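Local coordinates for protein putative N-acetylmuramoyl-L-alanine amidase (Enterococcus phage phiM1EF22, PDB 7D55) that probably serves, through its tetrameric cell-binding domain, to anchor a phage lysin with putative amidase activity to the enterococcal cell wall, at residues A[3-9]-A[22-28]. Residues are numbered along the deposited sequence; the frame is centred on the assembly and turned at random.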
loop_
_atom_site.group_PDB
_atom_site.type_symbol
_atom_site.label_atom_id
_atom_site.label_comp_id
_atom_site.label_asym_id
_atom_site.label_seq_id
_atom_site.Cartn_x
_atom_site.Cartn_y
_atom_site.Cartn_z
ATOM N N CYS A 3 -6.709 10.091 0.178
ATOM C CA CYS A 3 -7.676 11.175 0.228
ATOM C C CYS A 3 -8.922 10.690 0.943
ATOM O O CYS A 3 -9.138 9.485 1.104
ATOM C CB CYS A 3 -8.019 11.714 -1.167
ATOM S SG CYS A 3 -8.852 10.566 -2.274
ATOM N N LEU A 4 -9.712 11.652 1.411
ATOM C CA LEU A 4 -11.088 11.428 1.823
ATOM C C LEU A 4 -11.994 12.113 0.814
ATOM O O LEU A 4 -11.632 13.141 0.233
ATOM C CB LEU A 4 -11.353 12.035 3.202
ATOM C CG LEU A 4 -10.609 11.359 4.361
ATOM C CD1 LEU A 4 -10.546 12.271 5.590
ATOM C CD2 LEU A 4 -11.286 10.036 4.691
ATOM N N TYR A 5 -13.176 11.543 0.604
ATOM C CA TYR A 5 -14.141 12.138 -0.312
ATOM C C TYR A 5 -15.525 11.662 0.090
ATOM O O TYR A 5 -15.678 10.772 0.927
ATOM C CB TYR A 5 -13.836 11.792 -1.782
ATOM C CG TYR A 5 -13.952 10.320 -2.118
ATOM C CD1 TYR A 5 -12.896 9.449 -1.884
ATOM C CD2 TYR A 5 -15.118 9.805 -2.688
ATOM C CE1 TYR A 5 -12.996 8.098 -2.201
ATOM C CE2 TYR A 5 -15.225 8.452 -3.018
ATOM C CZ TYR A 5 -14.163 7.609 -2.767
ATOM O OH TYR A 5 -14.267 6.269 -3.075
ATOM N N GLU A 6 -16.540 12.264 -0.519
ATOM C CA GLU A 6 -17.913 11.845 -0.290
ATOM C C GLU A 6 -18.508 11.328 -1.590
ATOM O O GLU A 6 -18.172 11.818 -2.670
ATOM C CB GLU A 6 -18.744 13.020 0.222
ATOM C CG GLU A 6 -18.371 13.426 1.638
ATOM C CD GLU A 6 -19.056 14.703 2.082
ATOM O OE1 GLU A 6 -18.358 15.676 2.414
ATOM O OE2 GLU A 6 -20.290 14.740 2.100
ATOM N N ARG A 7 -19.406 10.348 -1.486
ATOM C CA ARG A 7 -20.044 9.772 -2.663
ATOM C C ARG A 7 -21.407 9.215 -2.269
ATOM O O ARG A 7 -21.664 8.963 -1.078
ATOM C CB ARG A 7 -19.157 8.694 -3.312
ATOM C CG ARG A 7 -18.842 7.518 -2.408
ATOM C CD ARG A 7 -19.643 6.290 -2.812
ATOM N NE ARG A 7 -19.239 5.823 -4.136
ATOM C CZ ARG A 7 -20.049 5.677 -5.183
ATOM N NH1 ARG A 7 -21.351 5.942 -5.082
ATOM N NH2 ARG A 7 -19.546 5.249 -6.340
ATOM N N PRO A 8 -22.317 9.040 -3.231
ATOM C CA PRO A 8 -23.687 8.634 -2.882
ATOM C C PRO A 8 -23.796 7.188 -2.413
ATOM O O PRO A 8 -23.042 6.299 -2.830
ATOM C CB PRO A 8 -24.464 8.839 -4.189
ATOM C CG PRO A 8 -23.661 9.839 -4.950
ATOM C CD PRO A 8 -22.228 9.496 -4.634
ATOM N N ILE A 9 -24.801 6.958 -1.569
ATOM C CA ILE A 9 -25.099 5.643 -1.020
ATOM C C ILE A 9 -26.610 5.523 -0.895
ATOM O O ILE A 9 -27.313 6.512 -0.666
ATOM C CB ILE A 9 -24.380 5.411 0.342
ATOM C CG1 ILE A 9 -24.594 3.988 0.845
ATOM C CG2 ILE A 9 -24.861 6.397 1.395
ATOM C CD1 ILE A 9 -23.684 3.618 2.000
ATOM N N ALA A 22 -28.438 9.319 -0.146
ATOM C CA ALA A 22 -27.638 9.859 0.939
ATOM C C ALA A 22 -26.177 9.858 0.503
ATOM O O ALA A 22 -25.837 9.441 -0.612
ATOM C CB ALA A 22 -27.902 9.102 2.253
ATOM N N TRP A 23 -25.306 10.343 1.382
ATOM C CA TRP A 23 -23.885 10.458 1.087
ATOM C C TRP A 23 -23.089 9.797 2.194
ATOM O O TRP A 23 -23.510 9.794 3.355
ATOM C CB TRP A 23 -23.461 11.942 0.948
ATOM C CG TRP A 23 -24.121 12.570 -0.231
ATOM C CD1 TRP A 23 -25.401 13.031 -0.304
ATOM C CD2 TRP A 23 -23.554 12.748 -1.531
ATOM N NE1 TRP A 23 -25.663 13.507 -1.573
ATOM C CE2 TRP A 23 -24.541 13.341 -2.343
ATOM C CE3 TRP A 23 -22.301 12.476 -2.088
ATOM C CZ2 TRP A 23 -24.313 13.660 -3.678
ATOM C CZ3 TRP A 23 -22.072 12.811 -3.422
ATOM C CH2 TRP A 23 -23.077 13.385 -4.200
ATOM N N THR A 24 -21.942 9.226 1.822
ATOM C CA THR A 24 -20.995 8.692 2.784
ATOM C C THR A 24 -19.588 9.175 2.466
ATOM O O THR A 24 -19.224 9.396 1.307
ATOM C CB THR A 24 -20.987 7.161 2.823
ATOM O OG1 THR A 24 -20.108 6.717 3.871
ATOM C CG2 THR A 24 -20.527 6.581 1.477
ATOM N N VAL A 25 -18.806 9.360 3.527
ATOM C CA VAL A 25 -17.379 9.584 3.379
ATOM C C VAL A 25 -16.719 8.266 3.014
ATOM O O VAL A 25 -17.164 7.191 3.440
ATOM C CB VAL A 25 -16.806 10.186 4.676
ATOM C CG1 VAL A 25 -15.310 10.404 4.563
ATOM C CG2 VAL A 25 -17.485 11.498 4.962
ATOM N N MET A 26 -15.676 8.347 2.193
ATOM C CA MET A 26 -14.843 7.219 1.815
ATOM C C MET A 26 -13.386 7.620 1.990
ATOM O O MET A 26 -13.033 8.804 1.920
ATOM C CB MET A 26 -15.034 6.845 0.335
ATOM C CG MET A 26 -16.467 6.495 -0.075
ATOM S SD MET A 26 -17.037 4.849 0.404
ATOM C CE MET A 26 -15.969 3.808 -0.595
ATOM N N PHE A 27 -12.547 6.605 2.173
ATOM C CA PHE A 27 -11.113 6.758 2.377
ATOM C C PHE A 27 -10.400 5.969 1.290
ATOM O O PHE A 27 -10.649 4.772 1.117
ATOM C CB PHE A 27 -10.721 6.211 3.754
ATOM C CG PHE A 27 -9.242 6.088 3.962
ATOM C CD1 PHE A 27 -8.418 7.196 3.820
ATOM C CD2 PHE A 27 -8.682 4.879 4.359
ATOM C CE1 PHE A 27 -7.052 7.090 4.029
ATOM C CE2 PHE A 27 -7.322 4.761 4.574
ATOM C CZ PHE A 27 -6.502 5.876 4.416
ATOM N N CYS A 28 -9.518 6.635 0.557
ATOM C CA CYS A 28 -8.699 5.990 -0.459
ATOM C C CYS A 28 -7.257 5.995 0.015
ATOM O O CYS A 28 -6.761 7.027 0.476
ATOM C CB CYS A 28 -8.802 6.746 -1.780
ATOM S SG CYS A 28 -7.749 6.031 -3.039
#
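Residues 3-9 and 22-28 run antiparallel as neighbouring strands, the axes of these two segments approaching to 4.3 Å with 138° between their directions, joined by paired backbone hydrogen bonds at Cys-3/Cys-28, Tyr-5/Met-26, Arg-7/Thr-24 and Ile-9/Ala-22. The shortest of these runs from Met-26 N to Tyr-5 O at 2.7 Å.

On the face carrying Cys-3, Tyr-5, Arg-7 and Met-26, the main contact is CH-pi: Met-26 CB sits over the Tyr-5 ring, 3.6 Å from its centroid and displaced toward the rim. Tyr-5 reaches this position because its CG lies between the backbone N and the carbonyl carbon (chi1 64°), which swings the ring across to the partner strand. Its hydroxyl is hydrogen-bonded to Glu-76. Met-26 CG also packs against Arg-7 CG at 3.5 Å. Bends at chi2 and chi3 of Arg-7 then carry the guanidinium back to its own strand, where NH1 uses an in-plane lone pair of Pro-8 O at 2.8 Å, while NH2 forms a salt bridge with Glu-76. One carboxylate of helix 71-78 thus ties down both polar ends.

On the other face Leu-4 CD2 touches both Phe-27 CB and Val-25 CG1, and the aliphatic part of Glu-6 leans on Val-25 CG2.

Near the loop end of the hairpin, Pro-8 and Trp-23 lie side by side, with Pro-8 CG over one face of the indole, 3.9 Å from the centroid of its six-membered ring.

This is a beta-hairpin with a long connecting loop, extended by strand 33-36 into a three-stranded antiparallel meander; strand 59-60 adds on beside 3-9, and the pair forms two of the three inner strands of the domain's mixed sheet.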